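Local coordinates for histone acetyltransferase, ELP3 family (Methanocaldococcus infernus, PDB 6IA8), which forms 5-carboxymethyluridine at the wobble position 34 of tRNA, using acetyl-CoA and radical S-adenosylmethionine chemistry, at residues 214-222 and 230-241; 371-379 and 412-422. All coordinates share one frame; numbering follows the deposited sequence.

Interaction 1. Residues 214-222 and 230-241; sequences ELGVQSIYN and RGHSVEDTIKAT. With SO4 (sulfate ion), chain C.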
loop_
_atom_site.group_PDB
_atom_site.type_symbol
_atom_site.label_atom_id
_atom_site.label_comp_id
_atom_site.label_asym_id
_atom_site.label_seq_id
_atom_site.Cartn_x
_atom_site.Cartn_y
_atom_site.Cartn_z
ATOM N N GLU A 214 -1.766 6.373 1.609
ATOM C CA GLU A 214 -2.884 6.078 0.727
ATOM C C GLU A 214 -3.647 7.373 0.497
ATOM O O GLU A 214 -4.135 7.978 1.459
ATOM C CB GLU A 214 -3.821 5.027 1.321
ATOM C CG GLU A 214 -4.927 4.608 0.345
ATOM C CD GLU A 214 -6.044 3.802 1.007
ATOM O OE1 GLU A 214 -7.212 4.251 0.950
ATOM O OE2 GLU A 214 -5.747 2.736 1.583
ATOM N N LEU A 215 -3.734 7.799 -0.758
ATOM C CA LEU A 215 -4.392 9.044 -1.133
ATOM C C LEU A 215 -5.836 8.737 -1.499
ATOM O O LEU A 215 -6.092 7.811 -2.272
ATOM C CB LEU A 215 -3.672 9.697 -2.318
ATOM C CG LEU A 215 -2.238 10.172 -2.037
ATOM C CD1 LEU A 215 -1.601 10.675 -3.377
ATOM C CD2 LEU A 215 -2.206 11.264 -0.983
ATOM N N GLY A 216 -6.774 9.494 -0.931
ATOM C CA GLY A 216 -8.167 9.399 -1.328
ATOM C C GLY A 216 -8.422 10.055 -2.676
ATOM O O GLY A 216 -9.061 11.114 -2.743
ATOM N N VAL A 217 -7.901 9.457 -3.754
ATOM C CA VAL A 217 -7.983 10.074 -5.077
ATOM C C VAL A 217 -9.419 10.057 -5.602
ATOM O O VAL A 217 -9.929 11.084 -6.074
ATOM C CB VAL A 217 -7.027 9.361 -6.049
ATOM C CG1 VAL A 217 -7.152 9.947 -7.435
ATOM C CG2 VAL A 217 -5.582 9.453 -5.538
ATOM N N GLN A 218 -10.068 8.880 -5.553
ATOM C CA GLN A 218 -11.431 8.635 -6.016
ATOM C C GLN A 218 -11.507 8.717 -7.529
ATOM O O GLN A 218 -11.833 7.711 -8.161
ATOM C CB GLN A 218 -12.410 9.608 -5.383
ATOM C CG GLN A 218 -12.231 9.837 -3.886
ATOM C CD GLN A 218 -12.046 8.577 -3.083
ATOM O OE1 GLN A 218 -12.240 7.464 -3.565
ATOM N NE2 GLN A 218 -11.642 8.752 -1.838
ATOM N N SER A 219 -11.174 9.880 -8.108
ATOM C CA SER A 219 -11.189 10.112 -9.545
ATOM C C SER A 219 -10.040 11.040 -9.927
ATOM O O SER A 219 -9.598 11.880 -9.139
ATOM C CB SER A 219 -12.541 10.731 -9.969
ATOM O OG SER A 219 -12.543 11.071 -11.332
ATOM N N ILE A 220 -9.588 10.911 -11.174
ATOM C CA ILE A 220 -8.610 11.838 -11.727
ATOM C C ILE A 220 -9.241 12.918 -12.604
ATOM O O ILE A 220 -8.507 13.698 -13.244
ATOM C CB ILE A 220 -7.523 11.086 -12.514
ATOM C CG1 ILE A 220 -8.110 10.401 -13.749
ATOM C CG2 ILE A 220 -6.796 10.109 -11.628
ATOM C CD1 ILE A 220 -7.009 9.906 -14.732
ATOM N N TYR A 221 -10.573 13.025 -12.628
ATOM C CA TYR A 221 -11.244 14.016 -13.463
ATOM C C TYR A 221 -11.852 15.109 -12.590
ATOM O O TYR A 221 -12.722 14.827 -11.761
ATOM C CB TYR A 221 -12.331 13.374 -14.323
ATOM C CG TYR A 221 -11.825 12.281 -15.233
ATOM C CD1 TYR A 221 -10.911 12.562 -16.228
ATOM C CD2 TYR A 221 -12.264 10.952 -15.085
ATOM C CE1 TYR A 221 -10.434 11.547 -17.062
ATOM C CE2 TYR A 221 -11.808 9.954 -15.909
ATOM C CZ TYR A 221 -10.900 10.253 -16.897
ATOM O OH TYR A 221 -10.450 9.256 -17.726
ATOM N N ASN A 222 -11.411 16.356 -12.784
ATOM C CA ASN A 222 -11.908 17.453 -11.954
ATOM C C ASN A 222 -13.411 17.650 -12.095
ATOM O O ASN A 222 -14.067 18.078 -11.131
ATOM C CB ASN A 222 -11.155 18.744 -12.275
ATOM C CG ASN A 222 -9.774 18.770 -11.634
ATOM O OD1 ASN A 222 -9.500 18.062 -10.665
ATOM N ND2 ASN A 222 -8.900 19.565 -12.183
ATOM N N ARG A 230 -16.138 16.894 -3.863
ATOM C CA ARG A 230 -14.944 16.430 -3.174
ATOM C C ARG A 230 -14.021 17.617 -2.890
ATOM O O ARG A 230 -14.076 18.659 -3.551
ATOM C CB ARG A 230 -14.211 15.368 -3.998
ATOM C CG ARG A 230 -15.095 14.272 -4.574
ATOM C CD ARG A 230 -15.834 13.460 -3.507
ATOM N NE ARG A 230 -14.929 12.752 -2.609
ATOM C CZ ARG A 230 -15.278 11.706 -1.864
ATOM N NH1 ARG A 230 -16.517 11.233 -1.921
ATOM N NH2 ARG A 230 -14.379 11.119 -1.077
ATOM N N GLY A 231 -13.174 17.459 -1.880
ATOM C CA GLY A 231 -12.382 18.578 -1.419
ATOM C C GLY A 231 -10.981 18.648 -1.978
ATOM O O GLY A 231 -10.112 19.271 -1.359
ATOM N N HIS A 232 -10.743 18.029 -3.135
ATOM C CA HIS A 232 -9.415 18.032 -3.728
ATOM C C HIS A 232 -9.527 17.979 -5.245
ATOM O O HIS A 232 -10.583 17.706 -5.806
ATOM C CB HIS A 232 -8.572 16.858 -3.224
ATOM C CG HIS A 232 -8.998 15.533 -3.769
ATOM N ND1 HIS A 232 -9.944 14.745 -3.150
ATOM C CD2 HIS A 232 -8.613 14.858 -4.879
ATOM C CE1 HIS A 232 -10.126 13.643 -3.854
ATOM N NE2 HIS A 232 -9.319 13.678 -4.899
ATOM N N SER A 233 -8.409 18.233 -5.901
ATOM C CA SER A 233 -8.303 18.256 -7.352
ATOM C C SER A 233 -7.342 17.160 -7.810
ATOM O O SER A 233 -6.622 16.546 -7.013
ATOM C CB SER A 233 -7.792 19.620 -7.828
ATOM O OG SER A 233 -6.444 19.772 -7.383
ATOM N N VAL A 234 -7.317 16.917 -9.121
ATOM C CA VAL A 234 -6.324 15.987 -9.639
ATOM C C VAL A 234 -4.933 16.589 -9.494
ATOM O O VAL A 234 -3.957 15.870 -9.241
ATOM C CB VAL A 234 -6.625 15.605 -11.099
ATOM C CG1 VAL A 234 -6.359 16.768 -12.038
ATOM C CG2 VAL A 234 -5.760 14.402 -11.471
ATOM N N GLU A 235 -4.821 17.918 -9.633
ATOM C CA GLU A 235 -3.549 18.589 -9.381
ATOM C C GLU A 235 -3.017 18.276 -7.984
ATOM O O GLU A 235 -1.808 18.069 -7.812
ATOM C CB GLU A 235 -3.686 20.102 -9.581
ATOM C CG GLU A 235 -3.836 20.528 -11.040
ATOM C CD GLU A 235 -5.235 20.298 -11.616
ATOM O OE1 GLU A 235 -6.207 20.078 -10.856
ATOM O OE2 GLU A 235 -5.369 20.344 -12.853
ATOM N N ASP A 236 -3.893 18.266 -6.972
ATOM C CA ASP A 236 -3.474 17.875 -5.629
ATOM C C ASP A 236 -2.930 16.449 -5.616
ATOM O O ASP A 236 -1.935 16.156 -4.943
ATOM C CB ASP A 236 -4.651 17.964 -4.662
ATOM C CG ASP A 236 -5.177 19.379 -4.493
ATOM O OD1 ASP A 236 -4.381 20.343 -4.531
ATOM O OD2 ASP A 236 -6.406 19.511 -4.338
ATOM N N THR A 237 -3.620 15.529 -6.291
ATOM C CA THR A 237 -3.150 14.141 -6.340
ATOM C C THR A 237 -1.776 14.047 -7.010
ATOM O O THR A 237 -0.883 13.303 -6.562
ATOM C CB THR A 237 -4.180 13.292 -7.097
ATOM O OG1 THR A 237 -5.405 13.204 -6.348
ATOM C CG2 THR A 237 -3.645 11.867 -7.379
ATOM N N ILE A 238 -1.606 14.769 -8.114
ATOM C CA ILE A 238 -0.350 14.720 -8.855
ATOM C C ILE A 238 0.794 15.266 -8.014
ATOM O O ILE A 238 1.858 14.650 -7.937
ATOM C CB ILE A 238 -0.487 15.475 -10.185
ATOM C CG1 ILE A 238 -1.479 14.732 -11.086
ATOM C CG2 ILE A 238 0.871 15.645 -10.834
ATOM C CD1 ILE A 238 -1.812 15.442 -12.407
ATOM N N LYS A 239 0.584 16.395 -7.334
ATOM C CA LYS A 239 1.650 16.991 -6.530
ATOM C C LYS A 239 1.970 16.121 -5.316
ATOM O O LYS A 239 3.140 15.918 -4.970
ATOM C CB LYS A 239 1.244 18.402 -6.078
ATOM C CG LYS A 239 2.293 19.113 -5.240
ATOM C CD LYS A 239 3.616 19.232 -5.984
ATOM C CE LYS A 239 4.587 20.145 -5.254
ATOM N NZ LYS A 239 5.927 20.183 -5.909
ATOM N N ALA A 240 0.940 15.696 -4.584
ATOM C CA ALA A 240 1.164 14.789 -3.456
ATOM C C ALA A 240 1.954 13.557 -3.885
ATOM O O ALA A 240 2.852 13.099 -3.163
ATOM C CB ALA A 240 -0.173 14.359 -2.829
ATOM N N THR A 241 1.592 12.969 -5.028
ATOM C CA THR A 241 2.280 11.765 -5.483
ATOM C C THR A 241 3.772 12.021 -5.671
ATOM O O THR A 241 4.611 11.221 -5.231
ATOM C CB THR A 241 1.655 11.268 -6.787
ATOM O OG1 THR A 241 0.285 10.845 -6.595
ATOM C CG2 THR A 241 2.459 10.063 -7.353
HETATM S S SO4 C . -12.310 14.278 -0.512
HETATM O O1 SO4 C . -11.297 15.298 -0.789
HETATM O O2 SO4 C . -12.334 13.272 -1.572
HETATM O O3 SO4 C . -12.016 13.634 0.764
HETATM O O4 SO4 C . -13.617 14.926 -0.435
HETATM O O HOH W 1 -7.718 13.392 -7.758
#

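Interaction 2. Residues 371-379 and 412-422; sequences IRCREVGHV and EDVKNDILIAF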
loop_
_atom_site.group_PDB
_atom_site.type_symbol
_atom_site.label_atom_id
_atom_site.label_comp_id
_atom_site.label_asym_id
_atom_site.label_seq_id
_atom_site.Cartn_x
_atom_site.Cartn_y
_atom_site.Cartn_z
ATOM N N ILE A 371 1.200 -7.639 -8.903
ATOM C CA ILE A 371 1.924 -8.278 -7.806
ATOM C C ILE A 371 1.029 -9.264 -7.073
ATOM O O ILE A 371 1.429 -10.390 -6.777
ATOM C CB ILE A 371 2.460 -7.207 -6.848
ATOM C CG1 ILE A 371 3.613 -6.414 -7.507
ATOM C CG2 ILE A 371 2.953 -7.854 -5.541
ATOM C CD1 ILE A 371 3.991 -5.159 -6.752
ATOM N N ARG A 372 -0.201 -8.861 -6.772
ATOM C CA ARG A 372 -1.082 -9.759 -6.019
ATOM C C ARG A 372 -1.374 -11.047 -6.793
ATOM O O ARG A 372 -1.455 -12.141 -6.206
ATOM C CB ARG A 372 -2.404 -9.061 -5.665
ATOM C CG ARG A 372 -3.340 -9.962 -4.863
ATOM C CD ARG A 372 -4.686 -9.322 -4.524
ATOM N NE ARG A 372 -5.620 -10.320 -4.002
ATOM C CZ ARG A 372 -5.552 -10.844 -2.783
ATOM N NH1 ARG A 372 -4.595 -10.464 -1.950
ATOM N NH2 ARG A 372 -6.437 -11.753 -2.397
ATOM N N CYS A 373 -1.568 -10.943 -8.108
ATOM C CA CYS A 373 -1.911 -12.132 -8.873
ATOM C C CYS A 373 -0.724 -13.085 -9.018
ATOM O O CYS A 373 -0.910 -14.289 -9.209
ATOM C CB CYS A 373 -2.426 -11.739 -10.261
ATOM S SG CYS A 373 -3.939 -10.717 -10.335
ATOM N N ARG A 374 0.498 -12.581 -8.964
ATOM C CA ARG A 374 1.669 -13.425 -9.197
ATOM C C ARG A 374 2.449 -13.793 -7.921
ATOM O O ARG A 374 3.389 -14.607 -7.983
ATOM C CB ARG A 374 2.605 -12.722 -10.200
ATOM C CG ARG A 374 2.100 -12.630 -11.641
ATOM C CD ARG A 374 3.246 -12.229 -12.600
ATOM N NE ARG A 374 2.927 -12.451 -14.012
ATOM C CZ ARG A 374 3.720 -12.112 -15.026
ATOM N NH1 ARG A 374 3.339 -12.347 -16.273
ATOM N NH2 ARG A 374 4.888 -11.536 -14.794
ATOM N N GLU A 375 2.120 -13.215 -6.771
ATOM C CA GLU A 375 2.956 -13.437 -5.600
ATOM C C GLU A 375 2.867 -14.898 -5.176
ATOM O O GLU A 375 1.825 -15.536 -5.330
ATOM C CB GLU A 375 2.549 -12.518 -4.455
ATOM C CG GLU A 375 1.133 -12.673 -3.985
ATOM C CD GLU A 375 0.805 -11.670 -2.886
ATOM O OE1 GLU A 375 0.730 -10.462 -3.185
ATOM O OE2 GLU A 375 0.658 -12.094 -1.725
ATOM N N VAL A 376 3.985 -15.422 -4.656
ATOM C CA VAL A 376 4.162 -16.867 -4.473
ATOM C C VAL A 376 3.017 -17.466 -3.648
ATOM O O VAL A 376 2.487 -18.534 -3.974
ATOM C CB VAL A 376 5.532 -17.145 -3.821
ATOM C CG1 VAL A 376 5.723 -16.242 -2.616
ATOM C CG2 VAL A 376 5.644 -18.638 -3.399
ATOM N N GLY A 377 2.616 -16.786 -2.572
ATOM C CA GLY A 377 1.581 -17.326 -1.694
ATOM C C GLY A 377 0.222 -17.420 -2.360
ATOM O O GLY A 377 -0.521 -18.391 -2.166
ATOM N N HIS A 378 -0.127 -16.403 -3.143
ATOM C CA HIS A 378 -1.398 -16.400 -3.850
ATOM C C HIS A 378 -1.432 -17.455 -4.952
ATOM O O HIS A 378 -2.453 -18.125 -5.154
ATOM C CB HIS A 378 -1.659 -15.016 -4.434
ATOM C CG HIS A 378 -3.062 -14.822 -4.914
ATOM N ND1 HIS A 378 -3.390 -14.748 -6.252
ATOM C CD2 HIS A 378 -4.224 -14.657 -4.234
ATOM C CE1 HIS A 378 -4.690 -14.555 -6.377
ATOM N NE2 HIS A 378 -5.219 -14.493 -5.167
ATOM N N VAL A 379 -0.335 -17.609 -5.688
ATOM C CA VAL A 379 -0.303 -18.615 -6.746
ATOM C C VAL A 379 -0.438 -20.017 -6.171
ATOM O O VAL A 379 -1.090 -20.878 -6.767
ATOM C CB VAL A 379 0.981 -18.487 -7.578
ATOM C CG1 VAL A 379 1.130 -19.684 -8.508
ATOM C CG2 VAL A 379 0.960 -17.171 -8.380
ATOM N N GLU A 412 11.771 -13.788 -9.750
ATOM C CA GLU A 412 10.563 -14.318 -10.357
ATOM C C GLU A 412 10.902 -15.615 -11.060
ATOM O O GLU A 412 11.948 -15.700 -11.698
ATOM C CB GLU A 412 9.996 -13.312 -11.365
ATOM C CG GLU A 412 8.798 -13.783 -12.152
ATOM C CD GLU A 412 8.390 -12.800 -13.241
ATOM O OE1 GLU A 412 8.655 -11.586 -13.080
ATOM O OE2 GLU A 412 7.817 -13.247 -14.261
ATOM N N ASP A 413 10.030 -16.616 -10.911
ATOM C CA ASP A 413 10.006 -17.803 -11.762
ATOM C C ASP A 413 9.426 -17.335 -13.089
ATOM O O ASP A 413 8.219 -17.108 -13.205
ATOM C CB ASP A 413 9.166 -18.897 -11.106
ATOM C CG ASP A 413 8.900 -20.078 -12.014
ATOM O OD1 ASP A 413 9.185 -19.990 -13.239
ATOM O OD2 ASP A 413 8.415 -21.116 -11.503
ATOM N N VAL A 414 10.282 -17.177 -14.105
ATOM C CA VAL A 414 9.830 -16.563 -15.349
ATOM C C VAL A 414 9.179 -17.570 -16.272
ATOM O O VAL A 414 8.597 -17.166 -17.285
ATOM C CB VAL A 414 10.980 -15.879 -16.112
ATOM C CG1 VAL A 414 11.632 -14.817 -15.262
ATOM C CG2 VAL A 414 12.008 -16.926 -16.564
ATOM N N LYS A 415 9.281 -18.868 -15.965
ATOM C CA LYS A 415 8.507 -19.864 -16.697
ATOM C C LYS A 415 7.045 -19.847 -16.266
ATOM O O LYS A 415 6.139 -19.839 -17.105
ATOM C CB LYS A 415 9.113 -21.256 -16.486
ATOM C CG LYS A 415 8.309 -22.402 -17.077
ATOM C CD LYS A 415 9.054 -23.729 -16.920
ATOM C CE LYS A 415 8.249 -24.938 -17.476
ATOM N NZ LYS A 415 6.919 -25.105 -16.833
ATOM N N ASN A 416 6.793 -19.891 -14.963
ATOM C CA ASN A 416 5.430 -19.955 -14.443
ATOM C C ASN A 416 4.885 -18.611 -14.019
ATOM O O ASN A 416 3.739 -18.539 -13.571
ATOM C CB ASN A 416 5.372 -20.926 -13.260
ATOM C CG ASN A 416 5.823 -22.327 -13.668
ATOM O OD1 ASN A 416 5.183 -22.967 -14.507
ATOM N ND2 ASN A 416 6.919 -22.800 -13.098
ATOM N N ASP A 417 5.698 -17.566 -14.109
ATOM C CA ASP A 417 5.320 -16.194 -13.752
ATOM C C ASP A 417 4.892 -16.091 -12.292
ATOM O O ASP A 417 3.782 -15.673 -11.989
ATOM C CB ASP A 417 4.206 -15.678 -14.663
ATOM C CG ASP A 417 4.614 -15.658 -16.122
ATOM O OD1 ASP A 417 5.805 -15.421 -16.405
ATOM O OD2 ASP A 417 3.745 -15.881 -16.989
ATOM N N ILE A 418 5.803 -16.458 -11.391
ATOM C CA ILE A 418 5.558 -16.430 -9.949
ATOM C C ILE A 418 6.567 -15.490 -9.301
ATOM O O ILE A 418 7.777 -15.648 -9.491
ATOM C CB ILE A 418 5.653 -17.830 -9.318
ATOM C CG1 ILE A 418 4.720 -18.811 -10.020
ATOM C CG2 ILE A 418 5.340 -17.720 -7.805
ATOM C CD1 ILE A 418 4.721 -20.215 -9.459
ATOM N N LEU A 419 6.069 -14.513 -8.545
ATOM C CA LEU A 419 6.877 -13.437 -7.987
ATOM C C LEU A 419 7.259 -13.812 -6.566
ATOM O O LEU A 419 6.381 -14.119 -5.748
ATOM C CB LEU A 419 6.090 -12.123 -8.008
ATOM C CG LEU A 419 6.730 -10.911 -7.337
ATOM C CD1 LEU A 419 7.940 -10.447 -8.066
ATOM C CD2 LEU A 419 5.674 -9.791 -7.214
ATOM N N ILE A 420 8.559 -13.762 -6.275
ATOM C CA ILE A 420 9.108 -14.198 -5.000
ATOM C C ILE A 420 9.468 -13.022 -4.101
ATOM O O ILE A 420 9.360 -13.121 -2.874
ATOM C CB ILE A 420 10.339 -15.101 -5.246
ATOM C CG1 ILE A 420 9.871 -16.421 -5.891
ATOM C CG2 ILE A 420 11.066 -15.345 -3.970
ATOM C CD1 ILE A 420 10.979 -17.158 -6.630
ATOM N N ALA A 421 9.975 -11.941 -4.688
ATOM C CA ALA A 421 10.469 -10.795 -3.934
ATOM C C ALA A 421 10.630 -9.633 -4.895
ATOM O O ALA A 421 10.842 -9.831 -6.093
ATOM C CB ALA A 421 11.806 -11.100 -3.269
ATOM N N PHE A 422 10.572 -8.415 -4.359
ATOM C CA PHE A 422 10.735 -7.250 -5.209
ATOM C C PHE A 422 11.302 -6.096 -4.395
ATOM O O PHE A 422 11.203 -6.063 -3.160
ATOM C CB PHE A 422 9.402 -6.879 -5.908
ATOM C CG PHE A 422 8.351 -6.359 -5.001
ATOM C CD1 PHE A 422 7.407 -7.213 -4.479
ATOM C CD2 PHE A 422 8.262 -5.003 -4.714
ATOM C CE1 PHE A 422 6.400 -6.760 -3.643
ATOM C CE2 PHE A 422 7.250 -4.531 -3.857
ATOM C CZ PHE A 422 6.334 -5.402 -3.320
HETATM O O HOH W 2 5.887 -10.209 -11.869
#

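Interaction 1. Residues 214-222 and 230-241
Asn222 reaches across to the start of helix 234-241 and uses both ends of its amide there. Its OD1 accepts from Val234 N at 2.9 Å, in the carbonyl plane on a lone pair, while ND2 donates almost straight (168°) to Glu235 OE1 at 3.0 Å, meeting the carboxylate on its syn side. Glu235 bends at chi2 to bring that oxygen round. A leucine in place of Asn222 would probably leave Val234 N and the Glu235 carboxylate without these mates and let the glutamate swing away. Beside the amide, Val234 CG2 rests on Ile220 O and CB. The helix start carries its own capping box: Ser233 OG accepts from Asp236 N, and Ser233 N donates to Asp236 OD2.

The His232 ring, with CG lodged between backbone N and carbonyl carbon (chi1 72°), is gripped at both nitrogens. NE2 donates to Val217 O at 2.9 Å, within the ring plane, and Ser219 N reaches the same oxygen from the opposite face of its carbonyl. ND1 points nearly straight at O1 of a sulfate, 2.8 Å away. Arg230 folds at chi2 and chi3, giving NE and NH2 to sulfate O2, and Gly231 N completes the grip; Gln218 CG lies over a face of the Arg230 guanidinium, while Gln218 OE1 is hydrogen-bonded to His254.

Further along, Thr237 CG2 meets Val217 CG2 at 3.6 Å, the side chains crossing at about a right angle, and Thr237 OG1 is 2.7 Å from a water that donates to Ser219 O. Leu215 CD1 closes the packing against Ala240 CB at 4.0 Å. A parallel-sheet strand running nearly antiparallel (155°) to a covering helix is the beta-alpha layering of the TIM-barrel-like radical SAM core.

Interaction 2. Residues 371-379 and 412-422
Arg374 O accepts a short, nearly straight bond (177°) from Leu419 N at 2.7 Å. Val376 N returns a weak bond to Leu419 O, so Glu375 and Leu419 form a single beta bridge at the break between helices 371-374 and 376-379.

The Arg374 side chain, extended from CG to NE, runs over Asp417. Its guanidinium lies almost parallel to the Asp417 carboxylate (14° between planes), with Asp417 CB against one face, Arg374 NE to Asp417 CB 3.5 Å. The salt bridges, Arg374 NH2 to Glu412 OE2 at 3.4 Å and a long one from Arg374 NH1 to Asp417 OD2, act through charge alone, no N-H pointing at either oxygen, consistent with the poor order of this side chain.

Outward, Ile418 CG2 packs on Val376 CA and its CD1 on Val379 CG1, while Ile371 CG2 touches Leu419 CD2 at 3.7 Å. Ile371 CD1 sits over the Phe422 ring, a CH-pi contact 4.3 Å from the centroid. Cys373 ties helix 371-374 to Cys368 by a disulfide. The G1 bulge of Asp417 and Ile418 against Asp413 marks the turn joining strands 404-413 and 418-427 of the GNAT sheet, to which these helices are fastened.

Interaction 1 belongs to the radical SAM core and interaction 2 to the N-acetyltransferase domain; they share no helix or strand, and their centres stand 31 Å apart on opposite sides of the chain's centre. Interaction 2 is the more buried. It relies on backbone pairing and aliphatic packing, with charges at one end, and its Phe422 side chain comes about 3 Å from that of Gln445, an acetyl-CoA residue by similarity. Interaction 1 is only partly buried and lies away from the cluster and acetyl-CoA sites; directed side-chain hydrogen bonds tie the strand's end and the loop after it to the helix start and the loop before it, and a sulfate, probably from the crystallisation liquor, sits near the C-terminal end of its strand.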